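Local atomic coordinates of spherulin-4 (Aspergillus clavatus, PDB entry 5C5G), a protein that probably hydrolyses glycosidic bonds in a galactosamine-containing fungal polysaccharide, its Aspergillus fumigatus counterpart being a glycoside hydrolase required for galactosaminogalactan biosynthesis. Residues Val16-Glu27 and Asp55-Leu65; His147-Pro157 and Thr164-Glu172. One frame throughout, in Å; residues are numbered along the deposited sequence.

Both contacts belong to one closed eight-stranded (beta/alpha) barrel, and they follow each other along the chain: interaction 1 is complete before interaction 2 begins. Interaction 1 lies toward the periphery, where the loop after strand 9-13 and the start of helix 24-32 pack on helix 56-66. Interaction 2 is in the wall itself, between neighbouring strands 148-152 and 167-172. Their centres are about 25 Å apart and their nearest atoms about 13 Å, so they do not touch. The sugar site relates them: Y15, which binds N-acetyl-D-galactosamine, immediately precedes residues 16-27, while E172, another residue of that site, ends interaction 2.

Interaction 1 of 2, residues Val16-Glu27 and Asp55-Leu65; sequences VYPAPGAWDPLE and DGNYTREIPKL
P18 and N57 bring their CA atoms to 5.7 Å, and from there the loop and the start of helix 24-32 follow helix 56-66. The P18 ring is the centrepiece. P18 CG stands 3.4 Å from the centroid of the Y58 ring, almost exactly on the normal, a CH-pi contact; its CD lies over a face of Y17 and its CB over a face of W23, so three aromatic rings gather round one proline. W23 is tied back to its own loop by NE1 to V16 O (2.9 Å), while its CE3 meets L65 CD1 at 3.5 Å; beyond the contact it packs on I42 of strand 38-42. With CG anti to the backbone N (chi1 -177°), Y17 carries its hydroxyl to the N-terminal end of helix 56-66. There Y17 OH donates to D55 OD2 (2.6 Å) and accepts a nearly straight bond from N57 ND2 (2.9 Å, 167°). D55 is also the N-cap: its OD1 takes the amide of Y58. Farther along, R60, E61 and K64 form a salt-bridge network internal to the helix, R60 NE and NH2 on E61 OE2 and K64 NZ on E61 OE1 (2.8 Å); R60 also holds N57 OD1. Two cations would probably keep the E61 carboxylate ionised, and water 1, bonded to E61 OE2 and G21 N, carries that network to the loop.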
loop_
_atom_site.group_PDB
_atom_site.type_symbol
_atom_site.label_atom_id
_atom_site.label_comp_id
_atom_site.label_asym_id
_atom_site.label_seq_id
_atom_site.Cartn_x
_atom_site.Cartn_y
_atom_site.Cartn_z
ATOM N N VAL A 16 7.696 -0.773 -9.538
ATOM C CA VAL A 16 8.982 -0.720 -10.201
ATOM C C VAL A 16 9.310 -2.119 -10.669
ATOM O O VAL A 16 9.263 -3.047 -9.885
ATOM C CB VAL A 16 10.056 -0.318 -9.159
ATOM C CG1 VAL A 16 11.425 -0.255 -9.774
ATOM C CG2 VAL A 16 9.706 1.019 -8.492
ATOM N N TYR A 17 9.648 -2.287 -11.942
ATOM C CA TYR A 17 10.004 -3.613 -12.409
ATOM C C TYR A 17 11.327 -4.063 -11.753
ATOM O O TYR A 17 12.288 -3.303 -11.733
ATOM C CB TYR A 17 10.125 -3.649 -13.931
ATOM C CG TYR A 17 10.423 -5.039 -14.409
ATOM C CD1 TYR A 17 9.414 -5.979 -14.499
ATOM C CD2 TYR A 17 11.720 -5.432 -14.711
ATOM C CE1 TYR A 17 9.675 -7.267 -14.884
ATOM C CE2 TYR A 17 11.991 -6.726 -15.111
ATOM C CZ TYR A 17 10.960 -7.635 -15.194
ATOM O OH TYR A 17 11.211 -8.927 -15.577
ATOM N N PRO A 18 11.376 -5.296 -11.211
ATOM C CA PRO A 18 12.532 -5.748 -10.416
ATOM C C PRO A 18 13.752 -6.193 -11.230
ATOM O O PRO A 18 14.302 -7.275 -11.006
ATOM C CB PRO A 18 11.954 -6.912 -9.604
ATOM C CG PRO A 18 10.855 -7.436 -10.454
ATOM C CD PRO A 18 10.250 -6.242 -11.110
ATOM N N ALA A 19 14.182 -5.347 -12.152
ATOM C CA ALA A 19 15.471 -5.547 -12.786
ATOM C C ALA A 19 16.545 -5.547 -11.701
ATOM O O ALA A 19 16.340 -4.972 -10.632
ATOM C CB ALA A 19 15.735 -4.446 -13.774
ATOM N N PRO A 20 17.679 -6.211 -11.951
ATOM C CA PRO A 20 18.743 -6.175 -10.944
ATOM C C PRO A 20 19.049 -4.747 -10.492
ATOM O O PRO A 20 19.234 -3.856 -11.323
ATOM C CB PRO A 20 19.928 -6.819 -11.676
ATOM C CG PRO A 20 19.266 -7.770 -12.621
ATOM C CD PRO A 20 18.036 -7.065 -13.096
ATOM N N GLY A 21 19.057 -4.537 -9.179
ATOM C CA GLY A 21 19.343 -3.236 -8.603
ATOM C C GLY A 21 18.155 -2.297 -8.482
ATOM O O GLY A 21 18.225 -1.318 -7.730
ATOM N N ALA A 22 17.046 -2.587 -9.166
ATOM C CA ALA A 22 15.950 -1.630 -9.245
ATOM C C ALA A 22 15.292 -1.358 -7.899
ATOM O O ALA A 22 14.784 -0.261 -7.665
ATOM C CB ALA A 22 14.902 -2.084 -10.251
ATOM N N TRP A 23 15.243 -2.365 -7.031
ATOM C CA TRP A 23 14.613 -2.221 -5.730
ATOM C C TRP A 23 15.599 -1.804 -4.636
ATOM O O TRP A 23 15.198 -1.665 -3.477
ATOM C CB TRP A 23 13.885 -3.513 -5.360
ATOM C CG TRP A 23 12.643 -3.757 -6.159
ATOM C CD1 TRP A 23 12.126 -2.974 -7.142
ATOM C CD2 TRP A 23 11.755 -4.866 -6.022
ATOM N NE1 TRP A 23 10.957 -3.525 -7.626
ATOM C CE2 TRP A 23 10.710 -4.690 -6.954
ATOM C CE3 TRP A 23 11.740 -5.995 -5.197
ATOM C CZ2 TRP A 23 9.661 -5.598 -7.083
ATOM C CZ3 TRP A 23 10.693 -6.896 -5.324
ATOM C CH2 TRP A 23 9.674 -6.692 -6.262
ATOM N N ASP A 24 16.853 -1.556 -5.007
ATOM C CA ASP A 24 17.872 -1.203 -4.031
ATOM C C ASP A 24 17.500 0.007 -3.178
ATOM O O ASP A 24 17.756 -0.003 -1.984
ATOM C CB ASP A 24 19.222 -0.943 -4.706
ATOM C CG ASP A 24 19.953 -2.225 -5.118
ATOM O OD1 ASP A 24 19.396 -3.334 -5.002
ATOM O OD2 ASP A 24 21.111 -2.112 -5.566
ATOM N N PRO A 25 16.892 1.050 -3.766
ATOM C CA PRO A 25 16.590 2.202 -2.902
ATOM C C PRO A 25 15.581 1.875 -1.810
ATOM O O PRO A 25 15.589 2.522 -0.759
ATOM C CB PRO A 25 16.014 3.231 -3.878
ATOM C CG PRO A 25 16.619 2.882 -5.192
ATOM C CD PRO A 25 16.664 1.367 -5.182
ATOM N N LEU A 26 14.732 0.881 -2.039
ATOM C CA LEU A 26 13.810 0.435 -1.016
ATOM C C LEU A 26 14.545 -0.435 -0.004
ATOM O O LEU A 26 14.412 -0.246 1.216
ATOM C CB LEU A 26 12.623 -0.322 -1.624
ATOM C CG LEU A 26 11.699 -0.996 -0.610
ATOM C CD1 LEU A 26 11.082 -0.002 0.346
ATOM C CD2 LEU A 26 10.612 -1.758 -1.331
ATOM N N GLU A 27 15.339 -1.382 -0.477
ATOM C CA GLU A 27 16.033 -2.235 0.463
ATOM C C GLU A 27 16.937 -1.405 1.351
ATOM O O GLU A 27 17.084 -1.693 2.539
ATOM C CB GLU A 27 16.824 -3.327 -0.240
ATOM C CG GLU A 27 17.273 -4.401 0.736
ATOM C CD GLU A 27 18.035 -5.515 0.090
ATOM O OE1 GLU A 27 18.122 -5.553 -1.158
ATOM O OE2 GLU A 27 18.556 -6.354 0.846
ATOM N N ASP A 55 7.738 -13.747 -13.030
ATOM C CA ASP A 55 8.956 -14.016 -13.781
ATOM C C ASP A 55 10.186 -14.139 -12.880
ATOM O O ASP A 55 10.098 -13.972 -11.666
ATOM C CB ASP A 55 9.117 -13.023 -14.943
ATOM C CG ASP A 55 9.592 -11.645 -14.525
ATOM O OD1 ASP A 55 10.204 -11.468 -13.453
ATOM O OD2 ASP A 55 9.400 -10.722 -15.354
ATOM N N GLY A 56 11.326 -14.442 -13.476
ATOM C CA GLY A 56 12.515 -14.771 -12.713
ATOM C C GLY A 56 13.092 -13.600 -11.951
ATOM O O GLY A 56 13.786 -13.778 -10.952
ATOM N N ASN A 57 12.841 -12.393 -12.436
ATOM C CA ASN A 57 13.247 -11.208 -11.692
ATOM C C ASN A 57 12.425 -11.075 -10.417
ATOM O O ASN A 57 12.981 -10.832 -9.343
ATOM C CB ASN A 57 13.127 -9.957 -12.559
ATOM C CG ASN A 57 14.252 -9.840 -13.575
ATOM O OD1 ASN A 57 15.431 -9.968 -13.236
ATOM N ND2 ASN A 57 13.893 -9.591 -14.827
ATOM N N TYR A 58 11.106 -11.250 -10.516
ATOM C CA TYR A 58 10.265 -11.227 -9.332
ATOM C C TYR A 58 10.618 -12.359 -8.379
ATOM O O TYR A 58 10.662 -12.162 -7.162
ATOM C CB TYR A 58 8.777 -11.296 -9.715
ATOM C CG TYR A 58 8.195 -9.944 -10.058
ATOM C CD1 TYR A 58 7.837 -9.075 -9.044
ATOM C CD2 TYR A 58 8.023 -9.526 -11.365
ATOM C CE1 TYR A 58 7.325 -7.836 -9.311
ATOM C CE2 TYR A 58 7.511 -8.254 -11.639
ATOM C CZ TYR A 58 7.163 -7.430 -10.591
ATOM O OH TYR A 58 6.654 -6.169 -10.810
ATOM N N THR A 59 10.880 -13.552 -8.907
ATOM C CA THR A 59 11.136 -14.670 -8.004
ATOM C C THR A 59 12.472 -14.516 -7.289
ATOM O O THR A 59 12.654 -15.060 -6.200
ATOM C CB THR A 59 11.046 -16.033 -8.693
ATOM O OG1 THR A 59 12.012 -16.097 -9.727
ATOM C CG2 THR A 59 9.666 -16.243 -9.277
ATOM N N ARG A 60 13.403 -13.771 -7.885
ATOM C CA ARG A 60 14.664 -13.451 -7.214
ATOM C C ARG A 60 14.482 -12.353 -6.154
ATOM O O ARG A 60 14.988 -12.463 -5.034
ATOM C CB ARG A 60 15.719 -12.996 -8.228
ATOM C CG ARG A 60 17.098 -12.704 -7.614
ATOM C CD ARG A 60 18.068 -12.117 -8.640
ATOM N NE ARG A 60 17.606 -10.808 -9.094
ATOM C CZ ARG A 60 17.081 -10.541 -10.286
ATOM N NH1 ARG A 60 16.969 -11.482 -11.217
ATOM N NH2 ARG A 60 16.659 -9.310 -10.550
ATOM N N GLU A 61 13.777 -11.288 -6.515
ATOM C CA GLU A 61 13.763 -10.082 -5.683
ATOM C C GLU A 61 12.742 -10.110 -4.546
ATOM O O GLU A 61 12.980 -9.549 -3.482
ATOM C CB GLU A 61 13.543 -8.840 -6.557
ATOM C CG GLU A 61 14.623 -8.627 -7.619
ATOM C CD GLU A 61 15.990 -8.280 -7.054
ATOM O OE1 GLU A 61 16.086 -7.881 -5.873
ATOM O OE2 GLU A 61 16.974 -8.406 -7.811
ATOM N N ILE A 62 11.599 -10.743 -4.757
ATOM C CA ILE A 62 10.588 -10.784 -3.714
ATOM C C ILE A 62 11.102 -11.414 -2.417
ATOM O O ILE A 62 10.907 -10.842 -1.352
ATOM C CB ILE A 62 9.298 -11.460 -4.205
ATOM C CG1 ILE A 62 8.564 -10.501 -5.142
ATOM C CG2 ILE A 62 8.397 -11.875 -3.036
ATOM C CD1 ILE A 62 7.491 -11.167 -5.971
ATOM N N PRO A 63 11.761 -12.581 -2.480
ATOM C CA PRO A 63 12.252 -13.177 -1.230
ATOM C C PRO A 63 13.241 -12.300 -0.469
ATOM O O PRO A 63 13.313 -12.389 0.759
ATOM C CB PRO A 63 12.917 -14.477 -1.709
ATOM C CG PRO A 63 12.190 -14.815 -2.940
ATOM C CD PRO A 63 11.945 -13.501 -3.617
ATOM N N LYS A 64 14.000 -11.474 -1.179
ATOM C CA LYS A 64 14.925 -10.563 -0.512
ATOM C C LYS A 64 14.180 -9.565 0.367
ATOM O O LYS A 64 14.600 -9.280 1.486
ATOM C CB LYS A 64 15.798 -9.829 -1.528
ATOM C CG LYS A 64 16.751 -10.756 -2.260
ATOM C CD LYS A 64 17.318 -10.136 -3.531
ATOM C CE LYS A 64 18.038 -8.832 -3.266
ATOM N NZ LYS A 64 18.512 -8.213 -4.536
ATOM N N LEU A 65 13.073 -9.034 -0.136
ATOM C CA LEU A 65 12.281 -8.105 0.669
ATOM C C LEU A 65 11.550 -8.834 1.773
ATOM O O LEU A 65 11.455 -8.333 2.896
ATOM C CB LEU A 65 11.263 -7.335 -0.180
ATOM C CG LEU A 65 11.795 -6.400 -1.261
ATOM C CD1 LEU A 65 10.643 -5.654 -1.890
ATOM C CD2 LEU A 65 12.826 -5.419 -0.724
HETATM O O HOH W 1 18.856 -6.533 -7.230
HETATM O O HOH W 2 17.366 -4.754 -5.721
#

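Interaction 2 of 2, residues His147-Pro157 and Thr164-Glu172; sequences HYVVHNPGAIP and TADSTVVFE
D166 CB lies over one face of the Y148 ring, offset toward the rim, where strands 148-152 and 167-172 start side by side as the fifth and sixth strands of the TIM barrel. They run parallel, their axes 4.7 Å apart at closest approach. The Y148 hydroxyl turns to E227, which also binds S167 OG. V149 N donates to the anti lone pair of D166 OD2 (2.9 Å), and V149 O receives D166 N (2.8 Å); K138 forms a salt bridge to the same carboxylate oxygen. V150 pairs with S167. H151 then continues the ladder, its N bonded to S167 O and its O receiving V169 N almost head-on. The H151 imidazole, set with CG beside the backbone N (chi1 -71°), has A165 CB over the centre of one face, 3.6 Å from the centroid, and water 3 joins its ND1 to T168 OG1. N152 instead points its amide into the sugar-binding region: ND2 donates to E172 OE1 (3.0 Å, 166°), coming from above the carboxylate plane, and makes a weak bond to D116. E172 and D116 both bind N-acetyl-D-galactosamine, and Y238 holds the other oxygen of E172. P153 presses its CD on T168 CG2 at 3.4 Å, a tight fit. Waters 4 and 5 both donate to G154 O, linking it to the backbone N and O of E172. Last, P157 CD meets V170 CG1 at 3.8 Å.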
loop_
_atom_site.group_PDB
_atom_site.type_symbol
_atom_site.label_atom_id
_atom_site.label_comp_id
_atom_site.label_asym_id
_atom_site.label_seq_id
_atom_site.Cartn_x
_atom_site.Cartn_y
_atom_site.Cartn_z
ATOM N N HIS A 147 -2.428 -12.066 6.927
ATOM C CA HIS A 147 -3.632 -12.038 6.101
ATOM C C HIS A 147 -4.189 -10.620 6.004
ATOM O O HIS A 147 -5.383 -10.378 6.165
ATOM C CB HIS A 147 -4.696 -12.976 6.665
ATOM C CG HIS A 147 -4.277 -14.416 6.717
ATOM N ND1 HIS A 147 -4.579 -15.313 5.716
ATOM C CD2 HIS A 147 -3.577 -15.110 7.645
ATOM C CE1 HIS A 147 -4.088 -16.501 6.026
ATOM N NE2 HIS A 147 -3.479 -16.409 7.195
ATOM N N TYR A 148 -3.304 -9.681 5.719
ATOM C CA TYR A 148 -3.652 -8.263 5.686
ATOM C C TYR A 148 -4.536 -7.953 4.485
ATOM O O TYR A 148 -4.383 -8.548 3.416
ATOM C CB TYR A 148 -2.355 -7.482 5.557
ATOM C CG TYR A 148 -2.235 -6.126 6.199
ATOM C CD1 TYR A 148 -2.256 -5.976 7.581
ATOM C CD2 TYR A 148 -1.995 -4.999 5.418
ATOM C CE1 TYR A 148 -2.099 -4.725 8.160
ATOM C CE2 TYR A 148 -1.827 -3.747 5.987
ATOM C CZ TYR A 148 -1.881 -3.617 7.352
ATOM O OH TYR A 148 -1.711 -2.369 7.908
ATOM N N VAL A 149 -5.445 -7.003 4.654
ATOM C CA VAL A 149 -6.319 -6.537 3.585
ATOM C C VAL A 149 -6.236 -5.023 3.494
ATOM O O VAL A 149 -6.495 -4.315 4.476
ATOM C CB VAL A 149 -7.778 -6.925 3.853
ATOM C CG1 VAL A 149 -8.716 -6.294 2.820
ATOM C CG2 VAL A 149 -7.932 -8.436 3.828
ATOM N N VAL A 150 -5.877 -4.528 2.314
ATOM C CA VAL A 150 -5.897 -3.090 2.045
ATOM C C VAL A 150 -6.814 -2.835 0.866
ATOM O O VAL A 150 -6.820 -3.614 -0.088
ATOM C CB VAL A 150 -4.479 -2.532 1.775
ATOM C CG1 VAL A 150 -4.496 -1.046 1.396
ATOM C CG2 VAL A 150 -3.594 -2.734 2.991
ATOM N N HIS A 151 -7.603 -1.767 0.952
ATOM C CA HIS A 151 -8.445 -1.318 -0.141
ATOM C C HIS A 151 -7.923 -0.015 -0.689
ATOM O O HIS A 151 -7.490 0.846 0.081
ATOM C CB HIS A 151 -9.861 -1.050 0.364
ATOM C CG HIS A 151 -10.618 -2.278 0.723
ATOM N ND1 HIS A 151 -11.865 -2.230 1.297
ATOM C CD2 HIS A 151 -10.312 -3.589 0.580
ATOM C CE1 HIS A 151 -12.300 -3.465 1.489
ATOM N NE2 HIS A 151 -11.376 -4.305 1.068
ATOM N N ASN A 152 -8.020 0.171 -1.996
ATOM C CA ASN A 152 -7.718 1.461 -2.615
ATOM C C ASN A 152 -8.872 2.018 -3.444
ATOM O O ASN A 152 -8.932 1.829 -4.655
ATOM C CB ASN A 152 -6.491 1.406 -3.499
ATOM C CG ASN A 152 -6.117 2.783 -4.013
ATOM O OD1 ASN A 152 -6.563 3.808 -3.478
ATOM N ND2 ASN A 152 -5.344 2.828 -5.090
ATOM N N PRO A 153 -9.768 2.756 -2.788
ATOM C CA PRO A 153 -10.791 3.479 -3.537
ATOM C C PRO A 153 -10.232 4.746 -4.157
ATOM O O PRO A 153 -10.902 5.341 -5.000
ATOM C CB PRO A 153 -11.838 3.818 -2.465
ATOM C CG PRO A 153 -11.068 3.836 -1.184
ATOM C CD PRO A 153 -10.009 2.784 -1.335
ATOM N N GLY A 154 -9.045 5.165 -3.744
ATOM C CA GLY A 154 -8.403 6.335 -4.312
ATOM C C GLY A 154 -9.088 7.643 -3.962
ATOM O O GLY A 154 -8.850 8.662 -4.619
ATOM N N ALA A 155 -9.928 7.617 -2.932
ATOM C CA ALA A 155 -10.794 8.719 -2.546
ATOM C C ALA A 155 -11.563 8.219 -1.335
ATOM O O ALA A 155 -11.422 7.055 -0.952
ATOM C CB ALA A 155 -11.740 9.091 -3.683
ATOM N N ILE A 156 -12.355 9.072 -0.705
ATOM C CA ILE A 156 -13.012 8.663 0.520
ATOM C C ILE A 156 -14.242 7.806 0.224
ATOM O O ILE A 156 -15.163 8.275 -0.436
ATOM C CB ILE A 156 -13.431 9.888 1.353
ATOM C CG1 ILE A 156 -12.192 10.686 1.791
ATOM C CG2 ILE A 156 -14.198 9.425 2.598
ATOM C CD1 ILE A 156 -12.527 12.069 2.309
ATOM N N PRO A 157 -14.285 6.559 0.705
ATOM C CA PRO A 157 -15.469 5.734 0.484
ATOM C C PRO A 157 -16.461 5.936 1.601
ATOM O O PRO A 157 -16.110 6.548 2.612
ATOM C CB PRO A 157 -14.897 4.323 0.580
ATOM C CG PRO A 157 -13.887 4.453 1.662
ATOM C CD PRO A 157 -13.261 5.818 1.467
ATOM N N THR A 164 -14.047 -3.297 6.773
ATOM C CA THR A 164 -13.806 -4.516 5.999
ATOM C C THR A 164 -12.347 -4.696 5.590
ATOM O O THR A 164 -11.967 -5.743 5.063
ATOM C CB THR A 164 -14.701 -4.582 4.743
ATOM O OG1 THR A 164 -14.322 -3.602 3.767
ATOM C CG2 THR A 164 -16.136 -4.366 5.127
ATOM N N ALA A 165 -11.520 -3.695 5.841
ATOM C CA ALA A 165 -10.104 -3.722 5.476
ATOM C C ALA A 165 -9.271 -3.324 6.687
ATOM O O ALA A 165 -9.763 -2.644 7.603
ATOM C CB ALA A 165 -9.823 -2.784 4.309
ATOM N N ASP A 166 -8.012 -3.727 6.702
ATOM C CA ASP A 166 -7.076 -3.248 7.703
ATOM C C ASP A 166 -6.682 -1.803 7.468
ATOM O O ASP A 166 -6.528 -1.026 8.420
ATOM C CB ASP A 166 -5.847 -4.143 7.727
ATOM C CG ASP A 166 -6.179 -5.533 8.175
ATOM O OD1 ASP A 166 -6.574 -5.684 9.353
ATOM O OD2 ASP A 166 -6.076 -6.503 7.395
ATOM N N SER A 167 -6.557 -1.420 6.200
ATOM C CA SER A 167 -6.304 -0.028 5.814
ATOM C C SER A 167 -6.972 0.268 4.504
ATOM O O SER A 167 -7.085 -0.623 3.656
ATOM C CB SER A 167 -4.807 0.250 5.688
ATOM O OG SER A 167 -4.147 0.054 6.927
ATOM N N THR A 168 -7.387 1.518 4.337
ATOM C CA THR A 168 -7.997 1.984 3.111
ATOM C C THR A 168 -7.289 3.243 2.663
ATOM O O THR A 168 -7.132 4.182 3.442
ATOM C CB THR A 168 -9.497 2.297 3.323
ATOM O OG1 THR A 168 -10.195 1.098 3.670
ATOM C CG2 THR A 168 -10.132 2.846 2.082
ATOM N N VAL A 169 -6.880 3.263 1.400
ATOM C CA VAL A 169 -6.287 4.443 0.781
ATOM C C VAL A 169 -7.392 5.420 0.434
ATOM O O VAL A 169 -8.084 5.275 -0.560
ATOM C CB VAL A 169 -5.482 4.069 -0.475
ATOM C CG1 VAL A 169 -4.761 5.295 -0.997
ATOM C CG2 VAL A 169 -4.481 2.939 -0.191
ATOM N N VAL A 170 -7.557 6.428 1.284
ATOM C CA VAL A 170 -8.645 7.389 1.136
ATOM C C VAL A 170 -8.227 8.664 0.438
ATOM O O VAL A 170 -9.086 9.499 0.154
ATOM C CB VAL A 170 -9.308 7.742 2.486
ATOM C CG1 VAL A 170 -9.958 6.507 3.110
ATOM C CG2 VAL A 170 -8.331 8.406 3.457
ATOM N N PHE A 171 -6.938 8.810 0.143
ATOM C CA PHE A 171 -6.433 9.932 -0.621
ATOM C C PHE A 171 -5.335 9.381 -1.513
ATOM O O PHE A 171 -4.407 8.739 -1.016
ATOM C CB PHE A 171 -5.888 11.048 0.284
ATOM C CG PHE A 171 -5.458 12.244 -0.501
ATOM C CD1 PHE A 171 -4.185 12.309 -1.030
ATOM C CD2 PHE A 171 -6.360 13.259 -0.793
ATOM C CE1 PHE A 171 -3.810 13.377 -1.819
ATOM C CE2 PHE A 171 -5.982 14.340 -1.561
ATOM C CZ PHE A 171 -4.720 14.396 -2.074
ATOM N N GLU A 172 -5.450 9.610 -2.818
ATOM C CA GLU A 172 -4.449 9.184 -3.784
ATOM C C GLU A 172 -4.448 10.218 -4.901
ATOM O O GLU A 172 -5.213 10.100 -5.859
ATOM C CB GLU A 172 -4.738 7.776 -4.339
ATOM C CG GLU A 172 -3.600 7.272 -5.233
ATOM C CD GLU A 172 -3.979 6.247 -6.266
ATOM O OE1 GLU A 172 -5.059 5.640 -6.179
ATOM O OE2 GLU A 172 -3.164 6.063 -7.205
HETATM O O HOH W 3 -12.586 0.382 2.088
HETATM O O HOH W 4 -7.942 11.024 -3.584
HETATM O O HOH W 5 -7.524 9.099 -6.805
#